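Local coordinates for Peptide/nickel transport system substrate-binding protein (Listeria monocytogenes serotype 1/2a, PDB 5KZT), which binds peptides and, as an OppA-type substrate-binding protein, probably delivers them to a membrane transporter, at residues Leu237-Asp243 / Tyr501-Asp505; Ser270-Tyr274 / Ala318-Pro323. All blocks are in the same frame, centred on the assembly; numbering follows the deposited sequence. Where two conformers were deposited one is given.

How the interactions relate
Both contacts hang on one mixed sheet, in which strands 264-277 and 491-503 run side by side and antiparallel. Interaction 1 sits at the end of strand 491-503, where helix 233-241 finishes, about 26 Å from the centre of the chain; interaction 2 is buried, about 13 Å from that centre. Their own centres are 30 Å apart and their nearest atoms about 11 Å, so they do not touch, though both reach this sheet. Interaction 2 is the one beside the ligand: Ser271 and Phe273 of its strand lie on the side of the bound peptide, while Thr272 and Tyr274 face the loop 318-323. In sequence, interaction 2 falls between the two segments of interaction 1.

Interaction 1 of 2, residues Leu237-Asp243 / Tyr501-Asp505; sequences LNLYNTD and YLQKD
Tyr240 and Lys504 carry this contact, with the lysine chain lying over one face of the tyrosine ring and Leu502 over the opposite face. With CG anti to the backbone N (chi1 -177°), the ring of Tyr240 reaches from the last turn of helix 233-241 toward the strand.

Leu502 CB sits 3.8 Å from the centroid of the Tyr240 ring in a CH-pi contact, and Lys504 CE does the same from the other side. Lys504 NZ lies over that second face too, 3.9 Å from the ring centroid and 16° off its normal, a cation-pi arrangement. The lysine and tyrosine side chains run past each other in opposite directions, which brings the ammonium back to the helix end. Beyond the ring, the apolar contact continues where Leu237 CD1 meets Leu502 CD1 at 3.6 Å.

The polar contacts converge on that ammonium. Lys504 NZ donates to Tyr240 O at 3.0 Å and forms a salt bridge with Asp243 OD1 at 3.1 Å, approaching the oxygen almost head-on, in line with its C-O bond. Tyr240 O also accepts from Asp243 N, and the two donors approach from opposite faces of the carbonyl plane. The positive charge at the C-terminal end of the helix probably interacts favourably with the helix dipole. The phenol oxygen of Tyr240 has a weak hydrogen bond to Asp263.

Asp243, at positive phi (59°), is the C-prime residue of a Schellman motif: Lys244 N reaches back to Leu239 O, and Asp243 N to Tyr240 O. The contact thus joins a Schellman-terminated helix to the end of strand 491-503, with Tyr240, in the last turn, sandwiched between a leucine and a lysine of the strand and its continuation.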
loop_
_atom_site.group_PDB
_atom_site.type_symbol
_atom_site.label_atom_id
_atom_site.label_comp_id
_atom_site.label_asym_id
_atom_site.label_seq_id
_atom_site.Cartn_x
_atom_site.Cartn_y
_atom_site.Cartn_z
ATOM N N LEU A 237 21.579 -9.349 8.330
ATOM C CA LEU A 237 22.840 -8.720 8.720
ATOM C C LEU A 237 24.063 -9.574 8.345
ATOM O O LEU A 237 25.054 -9.055 7.820
ATOM C CB LEU A 237 22.826 -8.401 10.223
ATOM C CG LEU A 237 23.894 -7.455 10.761
ATOM C CD1 LEU A 237 24.002 -6.183 9.921
ATOM C CD2 LEU A 237 23.565 -7.116 12.207
ATOM N N ASN A 238 23.989 -10.881 8.596
ATOM C CA ASN A 238 25.058 -11.781 8.196
ATOM C C ASN A 238 25.287 -11.765 6.672
ATOM O O ASN A 238 26.420 -11.815 6.207
ATOM C CB ASN A 238 24.768 -13.196 8.675
ATOM C CG ASN A 238 25.786 -14.183 8.181
ATOM O OD1 ASN A 238 26.939 -14.148 8.603
ATOM N ND2 ASN A 238 25.389 -15.042 7.258
ATOM N N LEU A 239 24.203 -11.705 5.903
ATOM C CA LEU A 239 24.304 -11.655 4.444
ATOM C C LEU A 239 24.950 -10.328 3.991
ATOM O O LEU A 239 25.794 -10.317 3.087
ATOM C CB LEU A 239 22.930 -11.844 3.812
ATOM C CG LEU A 239 22.296 -13.237 3.929
ATOM C CD1 LEU A 239 20.871 -13.200 3.412
ATOM C CD2 LEU A 239 23.100 -14.291 3.169
ATOM N N TYR A 240 24.581 -9.236 4.651
ATOM C CA TYR A 240 25.168 -7.922 4.403
ATOM C C TYR A 240 26.678 -7.902 4.726
ATOM O O TYR A 240 27.464 -7.376 3.956
ATOM C CB TYR A 240 24.433 -6.871 5.224
ATOM C CG TYR A 240 24.883 -5.442 5.015
ATOM C CD1 TYR A 240 25.914 -4.891 5.766
ATOM C CD2 TYR A 240 24.244 -4.623 4.079
ATOM C CE1 TYR A 240 26.320 -3.573 5.584
ATOM C CE2 TYR A 240 24.644 -3.303 3.889
ATOM C CZ TYR A 240 25.688 -2.795 4.633
ATOM O OH TYR A 240 26.038 -1.484 4.447
ATOM N N ASN A 241 27.059 -8.480 5.864
ATOM C CA ASN A 241 28.470 -8.507 6.294
ATOM C C ASN A 241 29.334 -9.466 5.514
ATOM O O ASN A 241 30.558 -9.344 5.571
ATOM C CB ASN A 241 28.569 -8.891 7.770
ATOM C CG ASN A 241 28.000 -7.836 8.683
ATOM O OD1 ASN A 241 28.029 -6.663 8.373
ATOM N ND2 ASN A 241 27.485 -8.255 9.824
ATOM N N THR A 242 28.719 -10.443 4.840
ATOM C CA THR A 242 29.427 -11.347 3.928
ATOM C C THR A 242 29.254 -10.938 2.463
ATOM O O THR A 242 29.568 -11.720 1.584
ATOM C CB THR A 242 29.035 -12.829 4.154
ATOM O OG1 THR A 242 27.621 -13.002 4.041
ATOM C CG2 THR A 242 29.477 -13.276 5.517
ATOM N N ASP A 243 28.787 -9.705 2.230
ATOM C CA ASP A 243 28.606 -9.100 0.890
ATOM C C ASP A 243 27.668 -9.839 -0.057
ATOM O O ASP A 243 27.820 -9.747 -1.271
ATOM C CB ASP A 243 29.968 -8.877 0.221
ATOM C CG ASP A 243 30.882 -7.991 1.053
ATOM O OD1 ASP A 243 30.401 -6.977 1.604
ATOM O OD2 ASP A 243 32.072 -8.294 1.153
ATOM N N TYR A 501 17.748 0.534 7.875
ATOM C CA TYR A 501 18.562 -0.341 7.044
ATOM C C TYR A 501 20.029 -0.073 7.290
ATOM O O TYR A 501 20.408 1.029 7.710
ATOM C CB TYR A 501 18.352 -0.082 5.549
ATOM C CG TYR A 501 16.961 -0.252 4.989
ATOM C CD1 TYR A 501 16.056 0.794 5.007
ATOM C CD2 TYR A 501 16.582 -1.442 4.376
ATOM C CE1 TYR A 501 14.777 0.660 4.465
ATOM C CE2 TYR A 501 15.310 -1.600 3.831
ATOM C CZ TYR A 501 14.415 -0.540 3.869
ATOM O OH TYR A 501 13.162 -0.691 3.325
ATOM N N LEU A 502 20.854 -1.082 7.030
ATOM C CA LEU A 502 22.217 -0.824 6.609
ATOM C C LEU A 502 22.176 -0.814 5.099
ATOM O O LEU A 502 21.513 -1.661 4.497
ATOM C CB LEU A 502 23.193 -1.882 7.106
ATOM C CG LEU A 502 23.510 -1.938 8.597
ATOM C CD1 LEU A 502 24.701 -2.865 8.814
ATOM C CD2 LEU A 502 23.809 -0.565 9.186
ATOM N N GLN A 503 22.862 0.156 4.490
ATOM C CA GLN A 503 22.877 0.326 3.044
ATOM C C GLN A 503 24.291 0.591 2.580
ATOM O O GLN A 503 24.893 1.552 3.034
ATOM C CB GLN A 503 21.996 1.511 2.658
ATOM C CG GLN A 503 21.848 1.714 1.158
ATOM C CD GLN A 503 20.887 2.846 0.825
ATOM O OE1 GLN A 503 19.701 2.780 1.139
ATOM N NE2 GLN A 503 21.405 3.896 0.200
ATOM N N LYS A 504 24.815 -0.227 1.664
ATOM C CA LYS A 504 26.198 -0.035 1.210
ATOM C C LYS A 504 26.370 1.340 0.575
ATOM O O LYS A 504 25.498 1.800 -0.178
ATOM C CB LYS A 504 26.628 -1.072 0.184
ATOM C CG LYS A 504 26.606 -2.502 0.671
ATOM C CD LYS A 504 27.753 -2.875 1.568
ATOM C CE LYS A 504 27.596 -4.368 1.839
ATOM N NZ LYS A 504 28.553 -4.849 2.829
ATOM N N ASP A 505 27.506 1.978 0.845
ATOM C CA ASP A 505 27.764 3.313 0.302
ATOM C C ASP A 505 27.794 3.402 -1.239
ATOM O O ASP A 505 27.561 4.473 -1.792
ATOM C CB ASP A 505 29.046 3.942 0.907
ATOM C CG ASP A 505 30.323 3.137 0.631
ATOM O OD1 ASP A 505 30.319 2.140 -0.123
ATOM O OD2 ASP A 505 31.365 3.525 1.202
#

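Interaction 2 of 2, residues Ser270-Tyr274 / Ala318-Pro323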
loop_
_atom_site.group_PDB
_atom_site.type_symbol
_atom_site.label_atom_id
_atom_site.label_comp_id
_atom_site.label_asym_id
_atom_site.label_seq_id
_atom_site.Cartn_x
_atom_site.Cartn_y
_atom_site.Cartn_z
ATOM N N SER A 270 5.792 7.490 5.406
ATOM C CA SER A 270 4.467 8.167 5.500
ATOM C C SER A 270 3.287 7.175 5.529
ATOM O O SER A 270 2.225 7.440 4.968
ATOM C CB SER A 270 4.270 9.179 4.356
ATOM O OG SER A 270 5.229 10.223 4.417
ATOM N N SER A 271 3.502 6.060 6.217
ATOM C CA SER A 271 2.544 4.975 6.307
ATOM C C SER A 271 2.084 4.874 7.746
ATOM O O SER A 271 2.839 5.217 8.671
ATOM C CB SER A 271 3.201 3.681 5.844
ATOM O OG SER A 271 3.551 3.802 4.473
ATOM N N THR A 272 0.841 4.428 7.927
ATOM C CA THR A 272 0.249 4.267 9.246
ATOM C C THR A 272 -0.116 2.802 9.460
ATOM O O THR A 272 -0.751 2.183 8.592
ATOM C CB THR A 272 -1.017 5.114 9.355
ATOM O OG1 THR A 272 -0.666 6.487 9.128
ATOM C CG2 THR A 272 -1.671 4.951 10.738
ATOM N N PHE A 273 0.304 2.258 10.602
ATOM C CA PHE A 273 -0.068 0.925 11.027
ATOM C C PHE A 273 -1.135 1.053 12.102
ATOM O O PHE A 273 -1.048 1.918 12.980
ATOM C CB PHE A 273 1.151 0.151 11.525
ATOM C CG PHE A 273 1.847 -0.602 10.433
ATOM C CD1 PHE A 273 2.649 0.071 9.522
ATOM C CD2 PHE A 273 1.627 -1.955 10.260
ATOM C CE1 PHE A 273 3.275 -0.610 8.487
ATOM C CE2 PHE A 273 2.257 -2.642 9.239
ATOM C CZ PHE A 273 3.075 -1.971 8.347
ATOM N N TYR A 274 -2.171 0.232 11.984
ATOM C CA TYR A 274 -3.339 0.375 12.817
ATOM C C TYR A 274 -3.928 -0.981 13.088
ATOM O O TYR A 274 -3.732 -1.921 12.318
ATOM C CB TYR A 274 -4.381 1.291 12.179
ATOM C CG TYR A 274 -4.740 0.960 10.744
ATOM C CD1 TYR A 274 -4.017 1.521 9.696
ATOM C CD2 TYR A 274 -5.796 0.099 10.431
ATOM C CE1 TYR A 274 -4.318 1.248 8.377
ATOM C CE2 TYR A 274 -6.108 -0.188 9.099
ATOM C CZ TYR A 274 -5.363 0.397 8.081
ATOM O OH TYR A 274 -5.620 0.144 6.759
ATOM N N ALA A 318 1.265 6.880 16.597
ATOM C CA ALA A 318 0.271 7.506 15.750
ATOM C C ALA A 318 -1.001 7.645 16.565
ATOM O O ALA A 318 -1.422 6.688 17.224
ATOM C CB ALA A 318 0.011 6.640 14.532
ATOM N N ASN A 319 -1.587 8.836 16.526
ATOM C CA ASN A 319 -2.919 9.108 17.081
ATOM C C ASN A 319 -3.848 9.676 16.005
ATOM O O ASN A 319 -4.834 10.381 16.293
ATOM C CB ASN A 319 -2.779 10.072 18.242
ATOM C CG ASN A 319 -1.903 9.521 19.345
ATOM O OD1 ASN A 319 -0.823 10.040 19.612
ATOM N ND2 ASN A 319 -2.348 8.471 19.978
ATOM N N ASN A 320 -3.493 9.377 14.753
ATOM C CA ASN A 320 -4.229 9.731 13.560
ATOM C C ASN A 320 -4.028 8.620 12.531
ATOM O O ASN A 320 -2.959 7.983 12.462
ATOM C CB ASN A 320 -3.707 11.014 12.936
ATOM C CG ASN A 320 -3.799 12.205 13.864
ATOM O OD1 ASN A 320 -2.931 12.400 14.710
ATOM N ND2 ASN A 320 -4.853 13.000 13.711
ATOM N N LEU A 321 -5.035 8.416 11.699
ATOM C CA LEU A 321 -4.912 7.570 10.525
ATOM C C LEU A 321 -4.005 8.208 9.481
ATOM O O LEU A 321 -3.138 7.537 8.896
ATOM C CB LEU A 321 -6.290 7.316 9.915
ATOM C CG LEU A 321 -6.289 6.587 8.590
ATOM C CD1 LEU A 321 -5.572 5.251 8.704
ATOM C CD2 LEU A 321 -7.722 6.434 8.091
ATOM N N VAL A 322 -4.222 9.497 9.234
ATOM C CA VAL A 322 -3.416 10.256 8.287
ATOM C C VAL A 322 -2.075 10.559 8.964
ATOM O O VAL A 322 -2.053 11.003 10.097
ATOM C CB VAL A 322 -4.126 11.547 7.833
ATOM C CG1 VAL A 322 -3.201 12.414 6.978
ATOM C CG2 VAL A 322 -5.422 11.209 7.090
ATOM N N PRO A 323 -0.953 10.245 8.295
ATOM C CA PRO A 323 0.349 10.449 8.912
ATOM C C PRO A 323 0.743 11.928 8.987
ATOM O O PRO A 323 0.331 12.716 8.141
ATOM C CB PRO A 323 1.296 9.653 8.014
ATOM C CG PRO A 323 0.608 9.618 6.705
ATOM C CD PRO A 323 -0.841 9.511 7.026
HETATM O O HOH W 1 -0.429 7.941 11.400
#
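A chi1 of -59° at Thr272 sets OG1 beside the backbone N and CG2 anti to it, which turns both branches to the loop 318-323. Leu321 has CG anti to its own N (chi1 173°), and CD1 is carried back toward the strand.

Thr272 OG1 donates to Leu321 O at 2.7 Å, coming from above the carbonyl plane, 35° out of it. The same hydroxyl accepts from a water, also at 2.7 Å from OG1, and this water gives a second hydrogen bond to Asn320 O. Two consecutive loop carbonyls are therefore tied to one threonine, one directly and one through the water. The methyl group packs beside them, with Thr272 CG2 3.7 Å from Asn320 O.

The apolar contact is that of Leu321 CD1, which approaches the Tyr274 ring obliquely, 4.2 Å from CD1 of the tyrosine. Separately, Pro323 CG lies 3.2 Å from Ser270 O, a carbonyl that is buried here and has no hydrogen-bonding partner in the model. Phe435 of helix 433-436 touches Thr272, Leu321 and Pro323. Glu481 of helix 471-487 accepts from Val322 N and from Asn320 ND2, and Asn320 ND2 also bonds Gly341 O.

Ser271, whose OG in one of its two conformers hydrogen-bonds to an acidic side chain of the bound peptide, and Phe273, which packs on such a side chain, point away from the loop. The contact is that of a binding-site strand in a family 5 solute-binding protein, its ligand-facing residues interspersed with ones that secure a buried loop behind it.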